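Local atomic coordinates of A rubisco-like protein (PDB entry 3NWR), a protein that is of unsettled physiological function but shares the two-domain fold of the rubisco large subunit, and probably acts as a lyase-type enzyme. Residues A17-E22 / A92-S97; V127-L132 / L297-Q302; T363-F368 / A403-G408. One frame throughout, in Å; residues are numbered along the deposited sequence.

Interaction 1. Residues A17-E22 / A92-S97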
# COMPACT_ATOMS: atom_id res chain seq x y z
N ALA A 17 -10.29 14.03 -9.44
CA ALA A 17 -8.95 13.46 -9.32
C ALA A 17 -8.13 13.88 -10.53
O ALA A 17 -8.59 13.73 -11.66
CB ALA A 17 -9.04 11.94 -9.23
N ASP A 18 -6.93 14.40 -10.29
CA ASP A 18 -6.04 14.82 -11.37
C ASP A 18 -4.95 13.77 -11.56
O ASP A 18 -4.41 13.25 -10.57
CB ASP A 18 -5.36 16.15 -11.03
CG ASP A 18 -6.32 17.33 -11.03
OD1 ASP A 18 -7.48 17.17 -11.44
OD2 ASP A 18 -5.88 18.42 -10.61
N TYR A 19 -4.62 13.47 -12.81
CA TYR A 19 -3.57 12.51 -13.15
C TYR A 19 -2.60 13.07 -14.16
O TYR A 19 -2.93 13.97 -14.92
CB TYR A 19 -4.16 11.23 -13.76
CG TYR A 19 -5.18 10.55 -12.89
CD1 TYR A 19 -4.83 9.47 -12.10
CD2 TYR A 19 -6.50 10.98 -12.88
CE1 TYR A 19 -5.77 8.84 -11.30
CE2 TYR A 19 -7.44 10.36 -12.09
CZ TYR A 19 -7.07 9.30 -11.30
OH TYR A 19 -8.01 8.69 -10.51
N LEU A 20 -1.39 12.52 -14.15
CA LEU A 20 -0.47 12.65 -15.26
C LEU A 20 -0.43 11.30 -15.95
O LEU A 20 -0.11 10.29 -15.32
CB LEU A 20 0.94 13.02 -14.76
CG LEU A 20 2.08 12.82 -15.76
CD1 LEU A 20 1.99 13.85 -16.88
CD2 LEU A 20 3.43 12.92 -15.06
N ILE A 21 -0.78 11.25 -17.23
CA ILE A 21 -0.74 9.99 -17.95
C ILE A 21 0.24 10.05 -19.11
O ILE A 21 0.58 11.13 -19.59
CB ILE A 21 -2.12 9.54 -18.45
CG1 ILE A 21 -2.66 10.50 -19.52
CG2 ILE A 21 -3.08 9.41 -17.28
CD1 ILE A 21 -3.86 9.95 -20.27
N GLU A 22 0.71 8.88 -19.52
CA GLU A 22 1.63 8.77 -20.65
C GLU A 22 1.17 7.60 -21.50
O GLU A 22 0.88 6.52 -20.98
CB GLU A 22 3.05 8.53 -20.15
CG GLU A 22 4.11 8.45 -21.24
CD GLU A 22 5.45 8.00 -20.68
OE1 GLU A 22 6.02 8.75 -19.86
OE2 GLU A 22 5.90 6.90 -21.05
N ALA A 92 -0.05 13.79 -20.81
CA ALA A 92 -1.12 14.73 -20.55
C ALA A 92 -1.50 14.78 -19.08
O ALA A 92 -1.41 13.77 -18.38
CB ALA A 92 -2.34 14.39 -21.39
N ARG A 93 -1.90 15.97 -18.63
CA ARG A 93 -2.54 16.11 -17.33
C ARG A 93 -4.03 16.03 -17.55
O ARG A 93 -4.56 16.69 -18.45
CB ARG A 93 -2.19 17.46 -16.67
CG ARG A 93 -2.70 17.55 -15.23
CD ARG A 93 -2.40 18.89 -14.56
NE ARG A 93 -2.99 18.94 -13.22
CZ ARG A 93 -2.29 18.93 -12.09
NH1 ARG A 93 -0.96 18.89 -12.13
NH2 ARG A 93 -2.91 18.97 -10.92
N ILE A 94 -4.72 15.20 -16.77
CA ILE A 94 -6.15 15.05 -16.94
C ILE A 94 -6.87 15.19 -15.61
O ILE A 94 -6.27 15.00 -14.55
CB ILE A 94 -6.51 13.70 -17.57
CG1 ILE A 94 -6.22 12.55 -16.60
CG2 ILE A 94 -5.77 13.52 -18.90
CD1 ILE A 94 -6.72 11.22 -17.08
N THR A 95 -8.14 15.56 -15.66
CA THR A 95 -8.97 15.58 -14.47
C THR A 95 -10.17 14.70 -14.71
O THR A 95 -10.86 14.84 -15.72
CB THR A 95 -9.47 17.00 -14.14
OG1 THR A 95 -8.35 17.85 -13.82
CG2 THR A 95 -10.42 16.97 -12.95
N LEU A 96 -10.42 13.77 -13.78
CA LEU A 96 -11.63 12.95 -13.81
C LEU A 96 -12.61 13.40 -12.74
O LEU A 96 -12.21 13.83 -11.66
CB LEU A 96 -11.31 11.47 -13.61
CG LEU A 96 -10.35 10.83 -14.61
CD1 LEU A 96 -10.26 9.33 -14.36
CD2 LEU A 96 -10.81 11.11 -16.03
N SER A 97 -13.90 13.31 -13.05
CA SER A 97 -14.96 13.59 -12.10
C SER A 97 -15.69 12.29 -11.78
O SER A 97 -16.17 11.61 -12.69
CB SER A 97 -15.94 14.61 -12.68
OG SER A 97 -16.99 14.90 -11.78
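Asp18 OD1 is gripped by two groups: the hydroxyl of Thr95, whose OG1 donates to it at 2.6 Å, and the guanidinium of Arg133, through a salt bridge from NH2. The hydroxyl reaches OD1 from well above the carboxylate plane, about 53° out of it. The two side chains lie alongside each other and point the same way; Thr95 keeps OG1 beside its own backbone N (chi1 -64°), which turns the hydroxyl to the neighbouring strand. Asp18 OD2 accepts from Arg93 NH2 at 3.0 Å as part of a salt bridge. OD2 lies near the plane of the guanidinium, at its edge, while the donor approaches on the anti side of the carboxylate, and the two planes stand 75° apart. With two arginines and a hydroxyl as partners, the carboxylate is probably stabilised in its charged form.

These groups decorate an antiparallel pair at the centre of the four-stranded sheet of the rubisco-type N-terminal domain, where 14-23 is flanked by 89-99 and 126-133. Asp18 and Leu20 face Thr95 and Arg93 as non-hydrogen-bonded pairs, while Ala17, Tyr19 and Ile21 make hydrogen-bonded pairs with Leu96, Ile94 and Ala92. The central rung joins Tyr19 N to Ile94 O at 2.8 Å.

On the face carrying Tyr19, contacts are apolar. Tyr19 CB rests on Ile94 CG1 at 3.7 Å, and the ring carbon Tyr19 CE2 meets Leu96 CD1 at 3.8 Å. Ile21 CG2 approaches Ile94 CD1 at 4.1 Å. Helix 27-37 packs over Ile21 and Ile94, and Tyr19 OH bonds to the carbonyl of Val114.

Interaction 2. Residues V127-L132 / L297-Q302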
# COMPACT_ATOMS: atom_id res chain seq x y z
N VAL A 127 1.23 6.45 -15.39
CA VAL A 127 0.01 6.95 -14.75
C VAL A 127 0.34 7.28 -13.30
O VAL A 127 0.82 6.42 -12.54
CB VAL A 127 -1.16 5.93 -14.75
CG1 VAL A 127 -2.31 6.46 -13.92
CG2 VAL A 127 -1.65 5.66 -16.16
N ARG A 128 0.08 8.53 -12.94
CA ARG A 128 0.27 8.98 -11.57
C ARG A 128 -0.90 9.82 -11.12
O ARG A 128 -1.32 10.75 -11.80
CB ARG A 128 1.56 9.80 -11.45
CG ARG A 128 1.91 10.23 -10.02
CD ARG A 128 3.21 10.97 -10.06
NE ARG A 128 3.65 11.54 -8.80
CZ ARG A 128 4.67 11.08 -8.08
NH1 ARG A 128 5.35 10.01 -8.48
NH2 ARG A 128 5.01 11.72 -6.97
N LEU A 129 -1.44 9.48 -9.95
CA LEU A 129 -2.49 10.28 -9.34
C LEU A 129 -1.84 11.46 -8.64
O LEU A 129 -1.03 11.28 -7.74
CB LEU A 129 -3.25 9.43 -8.32
CG LEU A 129 -4.26 10.18 -7.45
CD1 LEU A 129 -5.36 10.82 -8.29
CD2 LEU A 129 -4.85 9.24 -6.38
N LEU A 130 -2.16 12.67 -9.09
CA LEU A 130 -1.52 13.89 -8.58
C LEU A 130 -2.25 14.51 -7.39
O LEU A 130 -1.62 14.94 -6.42
CB LEU A 130 -1.44 14.94 -9.69
CG LEU A 130 -0.81 14.48 -11.00
CD1 LEU A 130 -0.91 15.60 -12.05
CD2 LEU A 130 0.64 14.08 -10.78
N SER A 131 -3.57 14.59 -7.47
CA SER A 131 -4.31 15.33 -6.47
C SER A 131 -5.78 14.93 -6.45
O SER A 131 -6.29 14.35 -7.41
CB SER A 131 -4.16 16.84 -6.70
OG SER A 131 -4.64 17.17 -7.99
N LEU A 132 -6.44 15.25 -5.34
CA LEU A 132 -7.86 14.96 -5.15
C LEU A 132 -8.56 16.21 -4.63
O LEU A 132 -7.97 16.99 -3.88
CB LEU A 132 -8.06 13.84 -4.13
CG LEU A 132 -7.56 12.46 -4.56
CD1 LEU A 132 -7.52 11.52 -3.35
CD2 LEU A 132 -8.44 11.90 -5.65
N LEU A 297 4.72 7.38 -12.19
CA LEU A 297 3.93 6.32 -11.58
C LEU A 297 3.49 6.67 -10.17
O LEU A 297 4.16 7.41 -9.47
CB LEU A 297 4.76 5.03 -11.53
CG LEU A 297 4.10 3.72 -11.07
CD1 LEU A 297 2.96 3.34 -12.01
CD2 LEU A 297 5.14 2.60 -11.01
N GLY A 298 2.35 6.11 -9.76
CA GLY A 298 2.00 6.11 -8.35
C GLY A 298 1.15 7.27 -7.88
O GLY A 298 0.13 7.59 -8.50
N MET A 299 1.57 7.92 -6.80
CA MET A 299 0.72 8.90 -6.14
C MET A 299 1.55 10.05 -5.60
O MET A 299 2.48 9.84 -4.81
CB MET A 299 -0.04 8.23 -5.00
CG MET A 299 -1.29 8.94 -4.58
SD MET A 299 -2.13 8.00 -3.28
CE MET A 299 -2.42 6.42 -4.03
N SER A 300 1.25 11.28 -6.04
CA SER A 300 1.86 12.46 -5.43
C SER A 300 1.32 12.67 -4.03
O SER A 300 0.25 12.15 -3.66
CB SER A 300 1.59 13.71 -6.27
OG SER A 300 2.08 13.54 -7.59
N PHE A 301 2.04 13.45 -3.23
CA PHE A 301 1.69 13.55 -1.81
C PHE A 301 0.32 14.18 -1.59
O PHE A 301 -0.40 13.78 -0.69
CB PHE A 301 2.77 14.32 -1.04
CG PHE A 301 2.59 14.30 0.46
CD1 PHE A 301 3.01 13.21 1.22
CD2 PHE A 301 2.00 15.37 1.10
CE1 PHE A 301 2.84 13.20 2.61
CE2 PHE A 301 1.84 15.38 2.48
CZ PHE A 301 2.26 14.29 3.24
N GLN A 302 -0.06 15.17 -2.39
CA GLN A 302 -1.35 15.83 -2.18
C GLN A 302 -2.49 14.81 -2.11
O GLN A 302 -3.34 14.85 -1.21
CB GLN A 302 -1.62 16.84 -3.30
CG GLN A 302 -2.66 17.90 -2.97
CD GLN A 302 -4.07 17.35 -2.89
OE1 GLN A 302 -4.42 16.35 -3.53
NE2 GLN A 302 -4.89 18.01 -2.08
O HOH W 1 -7.60 17.20 -1.12
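Arg128 runs across Leu297, Gly298 and Ser300 with its chain stretched from CG to NE. CB lies against the carbonyl carbon of Leu297. Arg128 CG comes within 3.5 Å of Gly298 O, and CD passes at equal distance from Leu297 O and Ser300 OG. Arg128 NE then gives a nearly straight hydrogen bond to Ser300 OG (2.8 Å, 170°), with the oxygen in the guanidinium plane at its edge. Arg128 NH1 makes a weak, bent bond to Leu297 O at 3.0 Å and a further hydrogen bond to Ser292 O. NH2 lies beside Ser300, near CA and OG. One face of the guanidinium is backed by the peptide of Met299, whose C lies 3.8 Å above the plane, toward the rim.

Beneath this side chain, 297-299 runs parallel to 127-129, part of 126-133, the edge strand of the four-stranded N-terminal sheet. Leu129 N bonds to Gly298 O, and Leu129 O accepts from Ser300 N at 2.8 Å. Leu129 CD2 and Met299 CG lie side by side, and Met290 of the second subunit packs on Met299. Next, Leu130 and Ser131 both face Asp18, a classic beta bulge. Beyond Ser300, at the N-cap position of helix 301-309, a bend at chi2 (-70°) turns the amide of Gln302 back to the strand, where Gln302 OE1 accepts from Leu132 N at 2.9 Å. A water accepts from Gln302 NE2 and donates to Leu132 O, so the amide reads both backbone polar atoms of Leu132.

Because the acceptors named for the arginine are a hydroxyl and carbonyl oxygens, its positive charge is probably stabilised by peptide and hydroxyl dipoles where barrel domain meets N-terminal sheet.

Interaction 3. Residues T363-F368 / A403-G408; sequences TVQATF and AAVQAG
The Phe368 ring meets Val405 through its CD2 and CE2 atoms, obliquely. Val405 CG2 lies 3.6 Å from Phe368 CD2 and almost as near to CG, while the carbonyl oxygen Val405 O comes obliquely to Phe368 CE2 at 3.4 Å. Farther along, Phe368 CZ approaches Gln406 CG at 4.4 Å. With CG opposite its own backbone N (chi1 -173°), the phenylalanine extends toward helix 391-407 and slides past Val405 in the reverse direction.

Val405 is the side chain at the centre of this small contact. Its CG2 occupies the position between backbone N and carbonyl carbon (chi1 -51° for CG1) and turns to the ring, whereas its CG1 meets Val364 CG1 at 3.8 Å. The side chain of Gln365 passes alongside in the opposite sense, its CB 4.2 Å from Val405 CG1. No hydrogen bond crosses between the segments; the polar end of Gln406 is engaged instead by Asp160 O, and Trp402 widens the apolar patch around Val364 and Phe368.

Inside 363-368, Thr363 O receives both the backbone N and the hydroxyl of Thr367, from opposite faces of its plane. Gly408, with positive phi, closes helix 391-407 in a Schellman motif. The short axes approach to 9.7 Å at 45°, as outer helices before and after strand 377-379 of the rubisco-type beta/alpha barrel, 364-371 linking the parallel strands 352-355 and 377-379.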
# COMPACT_ATOMS: atom_id res chain seq x y z
N THR A 363 19.09 23.56 9.23
CA THR A 363 17.94 23.41 8.35
C THR A 363 16.70 24.13 8.89
O THR A 363 15.62 24.07 8.29
CB THR A 363 17.58 21.93 8.10
OG1 THR A 363 17.26 21.30 9.36
CG2 THR A 363 18.75 21.19 7.47
N VAL A 364 16.87 24.84 9.99
CA VAL A 364 15.74 25.51 10.62
C VAL A 364 15.19 26.68 9.79
O VAL A 364 13.98 26.81 9.62
CB VAL A 364 16.12 25.98 12.03
CG1 VAL A 364 15.09 26.97 12.58
CG2 VAL A 364 16.27 24.77 12.95
N GLN A 365 16.07 27.53 9.27
CA GLN A 365 15.59 28.66 8.47
C GLN A 365 14.74 28.21 7.28
O GLN A 365 13.66 28.77 7.03
CB GLN A 365 16.76 29.51 7.98
CG GLN A 365 16.31 30.77 7.23
CD GLN A 365 15.71 31.81 8.16
OE1 GLN A 365 14.50 32.07 8.14
NE2 GLN A 365 16.54 32.40 8.99
N ALA A 366 15.24 27.24 6.52
CA ALA A 366 14.52 26.77 5.34
C ALA A 366 13.18 26.16 5.74
O ALA A 366 12.17 26.32 5.05
CB ALA A 366 15.36 25.76 4.58
N THR A 367 13.18 25.48 6.88
CA THR A 367 11.96 24.84 7.36
C THR A 367 10.91 25.89 7.74
O THR A 367 9.75 25.78 7.36
CB THR A 367 12.27 23.90 8.54
OG1 THR A 367 13.14 22.86 8.09
CG2 THR A 367 10.99 23.27 9.10
N PHE A 368 11.34 26.90 8.49
CA PHE A 368 10.46 27.99 8.90
C PHE A 368 9.88 28.68 7.67
O PHE A 368 8.68 28.98 7.61
CB PHE A 368 11.25 28.99 9.76
CG PHE A 368 10.41 30.07 10.38
CD1 PHE A 368 9.25 29.76 11.08
CD2 PHE A 368 10.81 31.40 10.31
CE1 PHE A 368 8.49 30.77 11.67
CE2 PHE A 368 10.05 32.40 10.91
CZ PHE A 368 8.89 32.09 11.58
N ALA A 403 14.58 30.17 17.95
CA ALA A 403 14.46 31.51 18.52
C ALA A 403 14.95 32.57 17.53
O ALA A 403 14.32 33.61 17.35
CB ALA A 403 15.21 31.59 19.83
N ALA A 404 16.08 32.29 16.88
CA ALA A 404 16.65 33.22 15.90
C ALA A 404 15.70 33.47 14.74
O ALA A 404 15.40 34.62 14.39
CB ALA A 404 17.98 32.69 15.39
N VAL A 405 15.21 32.41 14.11
CA VAL A 405 14.40 32.61 12.92
C VAL A 405 13.06 33.27 13.24
O VAL A 405 12.55 34.07 12.46
CB VAL A 405 14.21 31.32 12.08
CG1 VAL A 405 15.56 30.67 11.83
CG2 VAL A 405 13.26 30.34 12.78
N GLN A 406 12.51 32.96 14.41
CA GLN A 406 11.26 33.56 14.82
C GLN A 406 11.43 35.05 15.13
O GLN A 406 10.50 35.83 14.93
CB GLN A 406 10.67 32.80 16.02
CG GLN A 406 10.23 31.38 15.67
CD GLN A 406 9.70 30.61 16.86
OE1 GLN A 406 10.12 29.48 17.12
NE2 GLN A 406 8.78 31.21 17.61
N ALA A 407 12.62 35.43 15.59
CA ALA A 407 12.93 36.83 15.86
C ALA A 407 13.38 37.55 14.59
O ALA A 407 13.50 38.77 14.58
CB ALA A 407 14.00 36.94 16.94
N GLY A 408 13.66 36.79 13.54
CA GLY A 408 14.05 37.38 12.27
C GLY A 408 15.53 37.62 12.11
O GLY A 408 15.96 38.31 11.17

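From the N terminus, interaction 1 closes the first loop, bringing strand 89-99 back against 14-23 within the N-terminal sheet. Strand 126-133 then joins the other flank of 14-23, and interaction 2 closes a much longer loop from it to residues 297-302 of the barrel domain. Interactions 1 and 2 touch, Asp18 O lying 2.8 Å from Leu130 N, so the sheet continues from one to the other; their centres are 9 Å apart. Interaction 3 closes a short loop late in the chain, with nearest atoms about 14 Å from interaction 2. The three follow in series, neither nesting nor crossing: sheet, domain junction, outer barrel layer.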